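Local coordinates for Alr1585 protein (Nostoc sp., PDB 5C2I) that probably acts as a dye-decolorizing (DyP-type) haem peroxidase, using hydrogen peroxide to oxidise dyes and other organic substrates at a bound protoporphyrin IX iron, at residues V289-D294 / N312-D317; T334-D339 / K355-H360; L384-F389 / N395-M400. The protein carries 1 engineered substitution. All blocks are in the same frame, centred on the assembly; numbering follows the deposited sequence.

Interaction 1 (V289-D294 / N312-D317). With HEM (protoporphyrin IX containing Fe), chain E.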
# COMPACT_ATOMS: atom_id res chain seq x y z
N VAL A 289 29.24 -11.34 -6.18
CA VAL A 289 28.21 -12.36 -6.03
C VAL A 289 28.13 -13.31 -7.21
O VAL A 289 27.88 -14.51 -7.00
CB VAL A 289 26.85 -11.70 -5.80
CG1 VAL A 289 25.72 -12.71 -5.87
CG2 VAL A 289 26.84 -10.97 -4.45
N GLY A 290 28.35 -12.79 -8.41
CA GLY A 290 28.19 -13.54 -9.66
C GLY A 290 26.91 -13.12 -10.38
O GLY A 290 26.70 -13.47 -11.53
N ARG A 291 26.09 -12.33 -9.69
CA ARG A 291 24.88 -11.74 -10.26
C ARG A 291 24.74 -10.30 -9.77
O ARG A 291 25.16 -9.96 -8.68
CB ARG A 291 23.60 -12.50 -9.84
CG ARG A 291 23.46 -13.91 -10.35
CD ARG A 291 22.26 -14.54 -9.67
NE ARG A 291 22.09 -15.93 -10.03
CZ ARG A 291 21.34 -16.39 -11.02
NH1 ARG A 291 20.69 -15.59 -11.87
NH2 ARG A 291 21.27 -17.70 -11.20
N PHE A 292 24.13 -9.47 -10.60
CA PHE A 292 23.64 -8.17 -10.15
C PHE A 292 22.58 -8.35 -9.11
O PHE A 292 22.05 -9.46 -8.93
CB PHE A 292 23.10 -7.38 -11.33
CG PHE A 292 24.18 -6.86 -12.23
CD1 PHE A 292 24.69 -7.64 -13.27
CD2 PHE A 292 24.73 -5.61 -12.03
CE1 PHE A 292 25.72 -7.18 -14.09
CE2 PHE A 292 25.75 -5.15 -12.84
CZ PHE A 292 26.24 -5.94 -13.87
N ALA A 293 22.27 -7.27 -8.41
CA ALA A 293 21.24 -7.26 -7.37
C ALA A 293 19.93 -7.87 -7.88
O ALA A 293 19.29 -8.61 -7.15
CB ALA A 293 21.03 -5.85 -6.82
N ASP A 294 19.56 -7.57 -9.13
CA ASP A 294 18.28 -8.07 -9.66
C ASP A 294 18.31 -9.53 -10.07
O ASP A 294 17.27 -10.08 -10.43
CB ASP A 294 17.76 -7.19 -10.84
CG ASP A 294 18.68 -7.21 -12.05
OD1 ASP A 294 18.99 -8.30 -12.52
OD2 ASP A 294 19.03 -6.16 -12.58
N ASN A 312 18.19 -18.35 -15.09
CA ASN A 312 19.16 -19.34 -14.62
C ASN A 312 19.77 -20.15 -15.71
O ASN A 312 20.49 -21.14 -15.45
CB ASN A 312 18.53 -20.25 -13.56
CG ASN A 312 19.59 -20.84 -12.63
OD1 ASN A 312 20.56 -20.18 -12.28
ND2 ASN A 312 19.43 -22.10 -12.31
N ASN A 313 19.51 -19.72 -16.96
CA ASN A 313 19.87 -20.52 -18.07
C ASN A 313 21.23 -20.09 -18.57
O ASN A 313 21.35 -19.39 -19.56
CB ASN A 313 18.86 -20.45 -19.19
CG ASN A 313 19.17 -21.43 -20.28
OD1 ASN A 313 19.41 -22.63 -20.00
ND2 ASN A 313 19.12 -20.98 -21.54
N PHE A 314 22.27 -20.55 -17.89
CA PHE A 314 23.58 -20.24 -18.35
C PHE A 314 24.56 -21.22 -17.81
O PHE A 314 24.27 -21.98 -16.85
CB PHE A 314 23.99 -18.82 -17.93
CG PHE A 314 24.11 -18.62 -16.44
CD1 PHE A 314 23.01 -18.30 -15.68
CD2 PHE A 314 25.33 -18.79 -15.80
CE1 PHE A 314 23.11 -18.15 -14.31
CE2 PHE A 314 25.43 -18.63 -14.44
CZ PHE A 314 24.31 -18.31 -13.67
N ASN A 315 25.72 -21.21 -18.44
CA ASN A 315 26.84 -21.92 -17.89
C ASN A 315 28.02 -20.97 -18.13
O ASN A 315 27.83 -19.82 -18.53
CB ASN A 315 26.98 -23.31 -18.52
CG ASN A 315 27.08 -23.26 -20.03
OD1 ASN A 315 27.86 -22.50 -20.56
ND2 ASN A 315 26.25 -24.02 -20.72
N TYR A 316 29.22 -21.43 -17.89
CA TYR A 316 30.34 -20.52 -18.06
C TYR A 316 31.18 -20.87 -19.32
O TYR A 316 32.33 -20.41 -19.47
CB TYR A 316 31.19 -20.58 -16.81
CG TYR A 316 30.44 -20.13 -15.57
CD1 TYR A 316 29.99 -18.82 -15.45
CD2 TYR A 316 30.19 -21.00 -14.50
CE1 TYR A 316 29.31 -18.40 -14.31
CE2 TYR A 316 29.49 -20.59 -13.36
CZ TYR A 316 29.04 -19.31 -13.27
OH TYR A 316 28.35 -18.90 -12.14
N ASP A 317 30.57 -21.61 -20.25
CA ASP A 317 31.22 -22.00 -21.52
C ASP A 317 31.58 -20.81 -22.40
O ASP A 317 32.52 -20.91 -23.18
CB ASP A 317 30.35 -23.00 -22.34
CG ASP A 317 30.21 -24.38 -21.68
OD1 ASP A 317 30.71 -24.62 -20.56
OD2 ASP A 317 29.53 -25.26 -22.26
CHA HEM E . 23.63 -18.56 -4.57
CHB HEM E . 23.88 -15.08 -1.24
CHC HEM E . 25.67 -18.27 1.93
CHD HEM E . 25.64 -21.65 -1.50
C1A HEM E . 23.56 -17.32 -3.95
C2A HEM E . 23.13 -16.12 -4.57
C3A HEM E . 23.20 -15.14 -3.63
C4A HEM E . 23.65 -15.75 -2.44
CMA HEM E . 22.83 -13.69 -3.78
CAA HEM E . 22.67 -15.92 -6.02
CBA HEM E . 21.18 -16.15 -6.33
CGA HEM E . 20.82 -17.57 -6.00
O1A HEM E . 21.03 -18.52 -6.81
O2A HEM E . 20.33 -17.80 -4.89
C1B HEM E . 24.35 -15.68 -0.08
C2B HEM E . 24.52 -15.00 1.17
C3B HEM E . 24.97 -15.88 2.06
C4B HEM E . 25.15 -17.12 1.31
CMB HEM E . 24.19 -13.57 1.41
CAB HEM E . 25.25 -15.76 3.51
CBB HEM E . 24.68 -14.84 4.31
C1C HEM E . 25.88 -19.48 1.25
C2C HEM E . 26.53 -20.59 1.76
C3C HEM E . 26.53 -21.54 0.77
C4C HEM E . 25.86 -20.99 -0.33
CMC HEM E . 27.07 -20.79 3.14
CAC HEM E . 27.13 -22.87 0.76
CBC HEM E . 28.19 -23.30 1.41
C1D HEM E . 24.97 -21.06 -2.57
C2D HEM E . 24.67 -21.81 -3.78
C3D HEM E . 24.16 -20.95 -4.65
C4D HEM E . 24.10 -19.67 -3.92
CMD HEM E . 24.92 -23.29 -4.05
CAD HEM E . 23.66 -21.28 -6.03
CBD HEM E . 24.76 -21.24 -7.10
CGD HEM E . 24.19 -21.62 -8.43
O1D HEM E . 24.35 -20.82 -9.34
O2D HEM E . 23.56 -22.72 -8.62
NA HEM E . 23.95 -17.07 -2.67
NB HEM E . 24.81 -16.89 0.04
NC HEM E . 25.56 -19.69 -0.06
ND HEM E . 24.68 -19.76 -2.72
FE HEM E . 24.77 -18.36 -1.39
O HOH W 1 22.73 -18.98 -0.43
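The guanidinium of Arg291 has CZ of the Phe314 ring over one of its faces and the amide oxygen of Asn312 at its edge, with the haem propionate carbon CBA approaching obliquely. Phe314 takes part through its rim: Arg291 NH2 lies near the plane of the ring, 3.6 Å from Phe314 CE1, and the two planes stand 75° apart. At another part of that rim sits CZ of Tyr316. Asn312 crosses the arginine at about a right angle, its amide plane turned 27° from the guanidinium. Arg291 NH2 is only 2.8 Å from Asn312 OD1, but the bend at the hydrogen makes this a weak hydrogen bond. The same OD1 is also bonded to Arg337, and Arg291 NH1 is hydrogen-bonded to the carbonyls of Gly295, its strongest partner, and Thr311. With its chain extended from CG to NE, the arginine runs alongside the first carbons of the propionate, NE 3.8 Å from HEM CBA, and so reaches the 312-317 loop although the backbones stay well apart. Were this arginine an alanine, the guanidinium would be gone, and Asn312 would probably lose one donor, the Gly295 and Thr311 carbonyls this partner, and a gap would open beside the propionate. Earlier in the segment, helix 281-289 ends with Val289 CG1 against the haem methyl CMA at 3.7 Å, on the face turned away from the iron-bound water. Gly290 follows with positive phi, turning the chain out of the helix. This is the propionate side of a DyP-type haem pocket, walled by a helix C-terminus and the long loop after it.

Interaction 2 (T334-D339 / K355-H360). With HEM (protoporphyrin IX containing Fe), chain E; EDO (1,2-ethanediol), chain G.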
# COMPACT_ATOMS: atom_id res chain seq x y z
N THR A 334 30.40 -21.74 -5.80
CA THR A 334 29.47 -22.69 -5.21
C THR A 334 28.82 -23.59 -6.26
O THR A 334 28.40 -24.70 -5.94
CB THR A 334 28.39 -22.00 -4.37
OG1 THR A 334 27.66 -21.08 -5.18
CG2 THR A 334 28.98 -21.28 -3.21
N ASN A 335 28.73 -23.11 -7.50
CA ASN A 335 28.24 -23.90 -8.60
C ASN A 335 29.09 -23.65 -9.83
O ASN A 335 28.86 -22.71 -10.60
CB ASN A 335 26.78 -23.66 -8.92
CG ASN A 335 26.28 -24.62 -10.03
OD1 ASN A 335 27.08 -25.39 -10.59
ND2 ASN A 335 25.01 -24.53 -10.37
N PRO A 336 30.13 -24.47 -10.00
CA PRO A 336 31.07 -24.20 -11.09
C PRO A 336 30.51 -24.43 -12.50
O PRO A 336 31.20 -24.13 -13.47
CB PRO A 336 32.24 -25.17 -10.78
CG PRO A 336 32.15 -25.45 -9.33
CD PRO A 336 30.66 -25.46 -9.04
N ARG A 337 29.31 -25.03 -12.59
CA ARG A 337 28.64 -25.36 -13.85
C ARG A 337 29.58 -25.97 -14.91
O ARG A 337 29.51 -25.61 -16.10
CB ARG A 337 27.90 -24.13 -14.43
CG ARG A 337 26.90 -23.58 -13.44
CD ARG A 337 26.00 -22.51 -14.03
NE ARG A 337 25.12 -21.99 -12.99
CZ ARG A 337 23.83 -21.68 -13.10
NH1 ARG A 337 23.17 -21.81 -14.25
NH2 ARG A 337 23.21 -21.18 -12.03
N GLY A 338 30.45 -26.86 -14.47
CA GLY A 338 31.40 -27.51 -15.37
C GLY A 338 32.86 -27.15 -15.23
O GLY A 338 33.72 -27.83 -15.84
N ASP A 339 33.19 -26.08 -14.50
CA ASP A 339 34.64 -25.68 -14.40
C ASP A 339 35.50 -26.83 -13.91
O ASP A 339 36.64 -26.97 -14.36
CB ASP A 339 34.88 -24.49 -13.44
CG ASP A 339 34.50 -23.16 -14.02
OD1 ASP A 339 34.40 -22.99 -15.26
OD2 ASP A 339 34.29 -22.23 -13.19
N LYS A 355 28.99 -34.95 -13.74
CA LYS A 355 28.01 -35.62 -12.87
C LYS A 355 28.49 -35.56 -11.41
O LYS A 355 27.73 -35.28 -10.51
CB LYS A 355 27.74 -37.05 -13.31
CG LYS A 355 26.82 -37.15 -14.49
CD LYS A 355 26.33 -38.57 -14.73
CE LYS A 355 25.62 -38.64 -16.06
NZ LYS A 355 26.55 -38.88 -17.18
N GLU A 356 29.77 -35.84 -11.20
CA GLU A 356 30.36 -35.80 -9.88
C GLU A 356 30.30 -34.39 -9.30
O GLU A 356 29.94 -34.19 -8.14
CB GLU A 356 31.81 -36.29 -9.99
CG GLU A 356 32.40 -36.73 -8.69
CD GLU A 356 33.80 -37.27 -8.89
OE1 GLU A 356 33.94 -38.29 -9.64
OE2 GLU A 356 34.75 -36.68 -8.33
N GLU A 357 30.68 -33.40 -10.11
CA GLU A 357 30.56 -31.99 -9.69
C GLU A 357 29.13 -31.65 -9.26
O GLU A 357 28.91 -31.00 -8.22
CB GLU A 357 30.98 -31.06 -10.82
CG GLU A 357 31.03 -29.60 -10.44
CD GLU A 357 31.18 -28.70 -11.63
OE1 GLU A 357 32.29 -28.69 -12.20
OE2 GLU A 357 30.17 -28.06 -12.02
N ARG A 358 28.16 -32.07 -10.06
CA ARG A 358 26.73 -31.80 -9.77
C ARG A 358 26.24 -32.51 -8.50
O ARG A 358 25.25 -32.09 -7.89
CB ARG A 358 25.85 -32.16 -10.98
CG ARG A 358 26.04 -31.23 -12.18
CD ARG A 358 25.49 -31.86 -13.47
NE ARG A 358 24.08 -32.19 -13.36
CZ ARG A 358 23.06 -31.34 -13.53
NH1 ARG A 358 23.27 -30.08 -13.84
NH2 ARG A 358 21.81 -31.78 -13.41
N GLY A 359 26.95 -33.58 -8.09
CA GLY A 359 26.58 -34.33 -6.91
C GLY A 359 26.86 -33.58 -5.62
O GLY A 359 26.35 -33.96 -4.55
N HIS A 360 27.61 -32.47 -5.70
CA HIS A 360 27.90 -31.63 -4.55
C HIS A 360 26.86 -30.56 -4.27
O HIS A 360 26.98 -29.84 -3.27
CB HIS A 360 29.27 -30.96 -4.66
CG HIS A 360 30.40 -31.91 -4.89
ND1 HIS A 360 30.76 -32.89 -3.98
CD2 HIS A 360 31.22 -32.08 -5.96
CE1 HIS A 360 31.78 -33.58 -4.46
NE2 HIS A 360 32.06 -33.12 -5.67
CHA HEM E . 23.63 -18.56 -4.57
CHB HEM E . 23.88 -15.08 -1.24
CHC HEM E . 25.67 -18.27 1.93
CHD HEM E . 25.64 -21.65 -1.50
C1A HEM E . 23.56 -17.32 -3.95
C2A HEM E . 23.13 -16.12 -4.57
C3A HEM E . 23.20 -15.14 -3.63
C4A HEM E . 23.65 -15.75 -2.44
CMA HEM E . 22.83 -13.69 -3.78
CAA HEM E . 22.67 -15.92 -6.02
CBA HEM E . 21.18 -16.15 -6.33
CGA HEM E . 20.82 -17.57 -6.00
O1A HEM E . 21.03 -18.52 -6.81
O2A HEM E . 20.33 -17.80 -4.89
C1B HEM E . 24.35 -15.68 -0.08
C2B HEM E . 24.52 -15.00 1.17
C3B HEM E . 24.97 -15.88 2.06
C4B HEM E . 25.15 -17.12 1.31
CMB HEM E . 24.19 -13.57 1.41
CAB HEM E . 25.25 -15.76 3.51
CBB HEM E . 24.68 -14.84 4.31
C1C HEM E . 25.88 -19.48 1.25
C2C HEM E . 26.53 -20.59 1.76
C3C HEM E . 26.53 -21.54 0.77
C4C HEM E . 25.86 -20.99 -0.33
CMC HEM E . 27.07 -20.79 3.14
CAC HEM E . 27.13 -22.87 0.76
CBC HEM E . 28.19 -23.30 1.41
C1D HEM E . 24.97 -21.06 -2.57
C2D HEM E . 24.67 -21.81 -3.78
C3D HEM E . 24.16 -20.95 -4.65
C4D HEM E . 24.10 -19.67 -3.92
CMD HEM E . 24.92 -23.29 -4.05
CAD HEM E . 23.66 -21.28 -6.03
CBD HEM E . 24.76 -21.24 -7.10
CGD HEM E . 24.19 -21.62 -8.43
O1D HEM E . 24.35 -20.82 -9.34
O2D HEM E . 23.56 -22.72 -8.62
NA HEM E . 23.95 -17.07 -2.67
NB HEM E . 24.81 -16.89 0.04
NC HEM E . 25.56 -19.69 -0.06
ND HEM E . 24.68 -19.76 -2.72
FE HEM E . 24.77 -18.36 -1.39
C1 EDO G . 25.49 -37.55 -2.65
O1 EDO G . 26.14 -36.53 -1.89
C2 EDO G . 25.38 -37.29 -4.15
O2 EDO G . 24.79 -36.05 -4.54
O HOH W 2 27.60 -28.16 -10.97
O HOH W 1 22.73 -18.98 -0.43
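A type I' turn from Pro336 to Asp339, one residue after helix 330-334, whose Thr334 lies against the haem, is held by the carboxylate of Glu357 on helix 350-358. Both central residues, Arg337 and Gly338, have positive phi, and the turn is closed by Asp339 N to Pro336 O at 3.0 Å. At the Gly338 angles a side chain would run into the carbonyl before it. Gly338 N gives a nearly straight hydrogen bond to Glu357 OE2, 2.7 Å at 158°, received on the syn lone pair. Arg337 N also lies near OE2 but at a poor angle. Its bond goes instead to Asn335 OD1 at 3.0 Å, an Asx turn in which the donor sits above the carbonyl plane. With CG anti to its backbone N (chi1 -174°) and the chain extended beyond it, Glu357 reaches from its helix to the turn and runs alongside the Pro336 ring in the opposite sense, Pro336 CB lying 3.8 Å from Glu357 OE2. Water 2 donates to both Asn335 OD1 and Glu357 OE2, tying the two side chains together, while OE1 is bonded to Thr340. On the haem side, Asn335 ND2 donates to HEM O2D at 2.9 Å. Arg337 NH2, with HEM O1D at the edge of its guanidinium, donates to that oxygen at 2.9 Å, so the two oxygens of one propionate are held by two residues on either side of Pro336. Arg337 has further partners in the Phe314 carbonyl and ring and in Asn312. The buried Glu357 carboxylate is met by a backbone N-H, a water and a hydroxyl, which would probably stabilise it as an anion; as a second-shell group it probably helps to hold the turn that presents Asn335 and Arg337 to the propionate.

Interaction 3 (L384-F389 / N395-M400). With HEM (protoporphyrin IX containing Fe), chain E; EDO (1,2-ethanediol), chain G.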
# COMPACT_ATOMS: atom_id res chain seq x y z
N LEU A 384 21.11 -14.08 7.67
CA LEU A 384 20.50 -15.17 7.02
C LEU A 384 20.45 -16.36 7.94
O LEU A 384 21.48 -16.79 8.48
CB LEU A 384 21.29 -15.55 5.74
CG LEU A 384 20.62 -16.56 4.82
CD1 LEU A 384 19.46 -15.89 4.08
CD2 LEU A 384 21.63 -17.16 3.82
N LEU A 385 19.24 -16.92 8.08
CA LEU A 385 19.11 -18.25 8.69
C LEU A 385 19.29 -19.24 7.56
O LEU A 385 18.37 -19.47 6.75
CB LEU A 385 17.77 -18.42 9.40
CG LEU A 385 17.49 -17.34 10.45
CD1 LEU A 385 16.08 -17.51 11.00
CD2 LEU A 385 18.53 -17.38 11.57
N PHE A 386 20.51 -19.74 7.43
CA PHE A 386 20.90 -20.62 6.33
C PHE A 386 20.46 -22.04 6.64
O PHE A 386 20.92 -22.63 7.63
CB PHE A 386 22.42 -20.57 6.12
CG PHE A 386 22.92 -21.46 5.03
CD1 PHE A 386 22.94 -21.01 3.70
CD2 PHE A 386 23.32 -22.78 5.31
CE1 PHE A 386 23.42 -21.83 2.69
CE2 PHE A 386 23.80 -23.61 4.29
CZ PHE A 386 23.83 -23.14 2.97
N LEU A 387 19.55 -22.57 5.84
CA LEU A 387 19.15 -23.98 5.94
C LEU A 387 19.37 -24.63 4.59
O LEU A 387 18.99 -24.04 3.58
CB LEU A 387 17.67 -24.12 6.28
CG LEU A 387 17.22 -23.84 7.73
CD1 LEU A 387 17.19 -22.34 8.00
CD2 LEU A 387 15.83 -24.40 7.94
N CYS A 388 19.97 -25.81 4.57
CA CYS A 388 20.00 -26.57 3.34
C CYS A 388 19.87 -28.07 3.61
O CYS A 388 20.24 -28.54 4.70
CB CYS A 388 21.24 -26.25 2.50
SG CYS A 388 22.80 -26.96 3.08
N PHE A 389 19.39 -28.78 2.59
CA PHE A 389 19.18 -30.20 2.60
C PHE A 389 20.10 -30.92 1.62
O PHE A 389 20.52 -30.36 0.58
CB PHE A 389 17.71 -30.54 2.30
CG PHE A 389 16.78 -30.20 3.40
CD1 PHE A 389 16.74 -30.97 4.58
CD2 PHE A 389 15.88 -29.13 3.28
CE1 PHE A 389 15.85 -30.63 5.60
CE2 PHE A 389 15.01 -28.81 4.29
CZ PHE A 389 14.98 -29.55 5.45
N ASN A 395 29.78 -34.64 1.49
CA ASN A 395 29.90 -34.45 0.06
C ASN A 395 29.15 -33.24 -0.52
O ASN A 395 29.39 -32.83 -1.66
CB ASN A 395 29.41 -35.69 -0.66
CG ASN A 395 29.84 -35.69 -2.12
OD1 ASN A 395 31.01 -35.64 -2.40
ND2 ASN A 395 28.89 -35.71 -3.04
N GLN A 396 28.28 -32.62 0.28
CA GLN A 396 27.45 -31.50 -0.20
C GLN A 396 27.80 -30.22 0.57
O GLN A 396 28.83 -29.64 0.28
CB GLN A 396 25.95 -31.90 -0.27
CG GLN A 396 25.82 -33.01 -1.32
CD GLN A 396 24.47 -33.71 -1.39
OE1 GLN A 396 24.26 -34.76 -0.78
NE2 GLN A 396 23.54 -33.12 -2.13
N PHE A 397 27.03 -29.78 1.56
CA PHE A 397 27.38 -28.53 2.23
C PHE A 397 28.87 -28.46 2.67
O PHE A 397 29.53 -27.44 2.43
CB PHE A 397 26.50 -28.19 3.43
CG PHE A 397 27.03 -27.06 4.22
CD1 PHE A 397 26.81 -25.75 3.81
CD2 PHE A 397 27.83 -27.26 5.33
CE1 PHE A 397 27.40 -24.68 4.50
CE2 PHE A 397 28.39 -26.21 6.01
CZ PHE A 397 28.17 -24.92 5.59
N ASN A 398 29.36 -29.45 3.42
CA ASN A 398 30.72 -29.33 3.95
C ASN A 398 31.75 -29.23 2.83
O ASN A 398 32.76 -28.51 2.96
CB ASN A 398 31.10 -30.50 4.88
CG ASN A 398 30.59 -30.32 6.30
OD1 ASN A 398 29.70 -29.52 6.58
ND2 ASN A 398 31.14 -31.10 7.20
N PHE A 399 31.52 -30.00 1.77
CA PHE A 399 32.37 -29.99 0.57
C PHE A 399 32.37 -28.62 -0.09
O PHE A 399 33.42 -28.07 -0.37
CB PHE A 399 31.89 -31.07 -0.39
CG PHE A 399 32.87 -31.42 -1.47
CD1 PHE A 399 32.97 -30.63 -2.62
CD2 PHE A 399 33.65 -32.57 -1.37
CE1 PHE A 399 33.88 -30.96 -3.62
CE2 PHE A 399 34.52 -32.92 -2.39
CZ PHE A 399 34.67 -32.09 -3.50
N MET A 400 31.18 -28.04 -0.26
CA MET A 400 31.02 -26.78 -0.92
C MET A 400 31.77 -25.68 -0.14
O MET A 400 32.51 -24.88 -0.74
CB MET A 400 29.55 -26.46 -1.08
CG MET A 400 29.23 -25.25 -1.89
SD MET A 400 27.45 -25.08 -2.12
CE MET A 400 27.18 -26.36 -3.34
CHA HEM E . 23.63 -18.56 -4.57
CHB HEM E . 23.88 -15.08 -1.24
CHC HEM E . 25.67 -18.27 1.93
CHD HEM E . 25.64 -21.65 -1.50
C1A HEM E . 23.56 -17.32 -3.95
C2A HEM E . 23.13 -16.12 -4.57
C3A HEM E . 23.20 -15.14 -3.63
C4A HEM E . 23.65 -15.75 -2.44
CMA HEM E . 22.83 -13.69 -3.78
CAA HEM E . 22.67 -15.92 -6.02
CBA HEM E . 21.18 -16.15 -6.33
CGA HEM E . 20.82 -17.57 -6.00
O1A HEM E . 21.03 -18.52 -6.81
O2A HEM E . 20.33 -17.80 -4.89
C1B HEM E . 24.35 -15.68 -0.08
C2B HEM E . 24.52 -15.00 1.17
C3B HEM E . 24.97 -15.88 2.06
C4B HEM E . 25.15 -17.12 1.31
CMB HEM E . 24.19 -13.57 1.41
CAB HEM E . 25.25 -15.76 3.51
CBB HEM E . 24.68 -14.84 4.31
C1C HEM E . 25.88 -19.48 1.25
C2C HEM E . 26.53 -20.59 1.76
C3C HEM E . 26.53 -21.54 0.77
C4C HEM E . 25.86 -20.99 -0.33
CMC HEM E . 27.07 -20.79 3.14
CAC HEM E . 27.13 -22.87 0.76
CBC HEM E . 28.19 -23.30 1.41
C1D HEM E . 24.97 -21.06 -2.57
C2D HEM E . 24.67 -21.81 -3.78
C3D HEM E . 24.16 -20.95 -4.65
C4D HEM E . 24.10 -19.67 -3.92
CMD HEM E . 24.92 -23.29 -4.05
CAD HEM E . 23.66 -21.28 -6.03
CBD HEM E . 24.76 -21.24 -7.10
CGD HEM E . 24.19 -21.62 -8.43
O1D HEM E . 24.35 -20.82 -9.34
O2D HEM E . 23.56 -22.72 -8.62
NA HEM E . 23.95 -17.07 -2.67
NB HEM E . 24.81 -16.89 0.04
NC HEM E . 25.56 -19.69 -0.06
ND HEM E . 24.68 -19.76 -2.72
FE HEM E . 24.77 -18.36 -1.39
C1 EDO G . 25.49 -37.55 -2.65
O1 EDO G . 26.14 -36.53 -1.89
C2 EDO G . 25.38 -37.29 -4.15
O2 EDO G . 24.79 -36.05 -4.54
O HOH W 1 22.73 -18.98 -0.43
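Phe386, on strand 383-390, and Phe397, in the first turn of helix 397-405, meet obliquely: CE2 of Phe386 is 3.7 Å from CD1 of Phe397, the ring planes 50° apart. Both have CG anti to the backbone N (chi1 179° and 170°), which puts each ring where it reaches the other and the haem. Sulfur adds a second contact, Cys388 SG lying 3.9 Å from Phe397 CB and oblique to its ring. Strand, short connection and helix belong to the C-terminal half of the DyP fold, of the dimeric alpha+beta barrel type, and here they line the haem pocket. Against the haem, the methyl CMC sits over one face of Phe386, offset toward the rim, and Phe386 CE1 is 3.5 Å from HEM C2C on the same side of the porphyrin as the iron-bound water. The vinyl on that pyrrole is gripped by Phe397 CE1, 3.5 Å from HEM CBC, and by Met400 SD, 3.6 Å from HEM CAC. Polar bonds lie farther out, where Asn395 ND2 donates to O1 of an ethanediol, probably from the crystallisation liquor, and that O1 donates to Gln396 OE1 at 2.8 Å.

Overall arrangement
All three contacts are buried and border the same haem, but from different directions. The centres of interactions 1 and 2 lie about 18 and 16 Å from the chain centre, among loops and helix ends, and both contacts are mainly polar; the centre of interaction 3, about 5 Å from the chain centre, sets strand against helix and is apolar. Interactions 1 and 2 supply residues to the haem face away from water 1, whereas interaction 3 puts a ring on the water side. Interactions 1 and 2 join directly through Arg337 and through Tyr316, packed on the Asn335 and Pro336 carbonyls. Interactions 2 and 3 meet through His360, bonded to the Asn395 carbonyl and stacked on Phe399. Between interactions 1 and 3, about 11 Å separates the nearest atoms, with the haem bordering both.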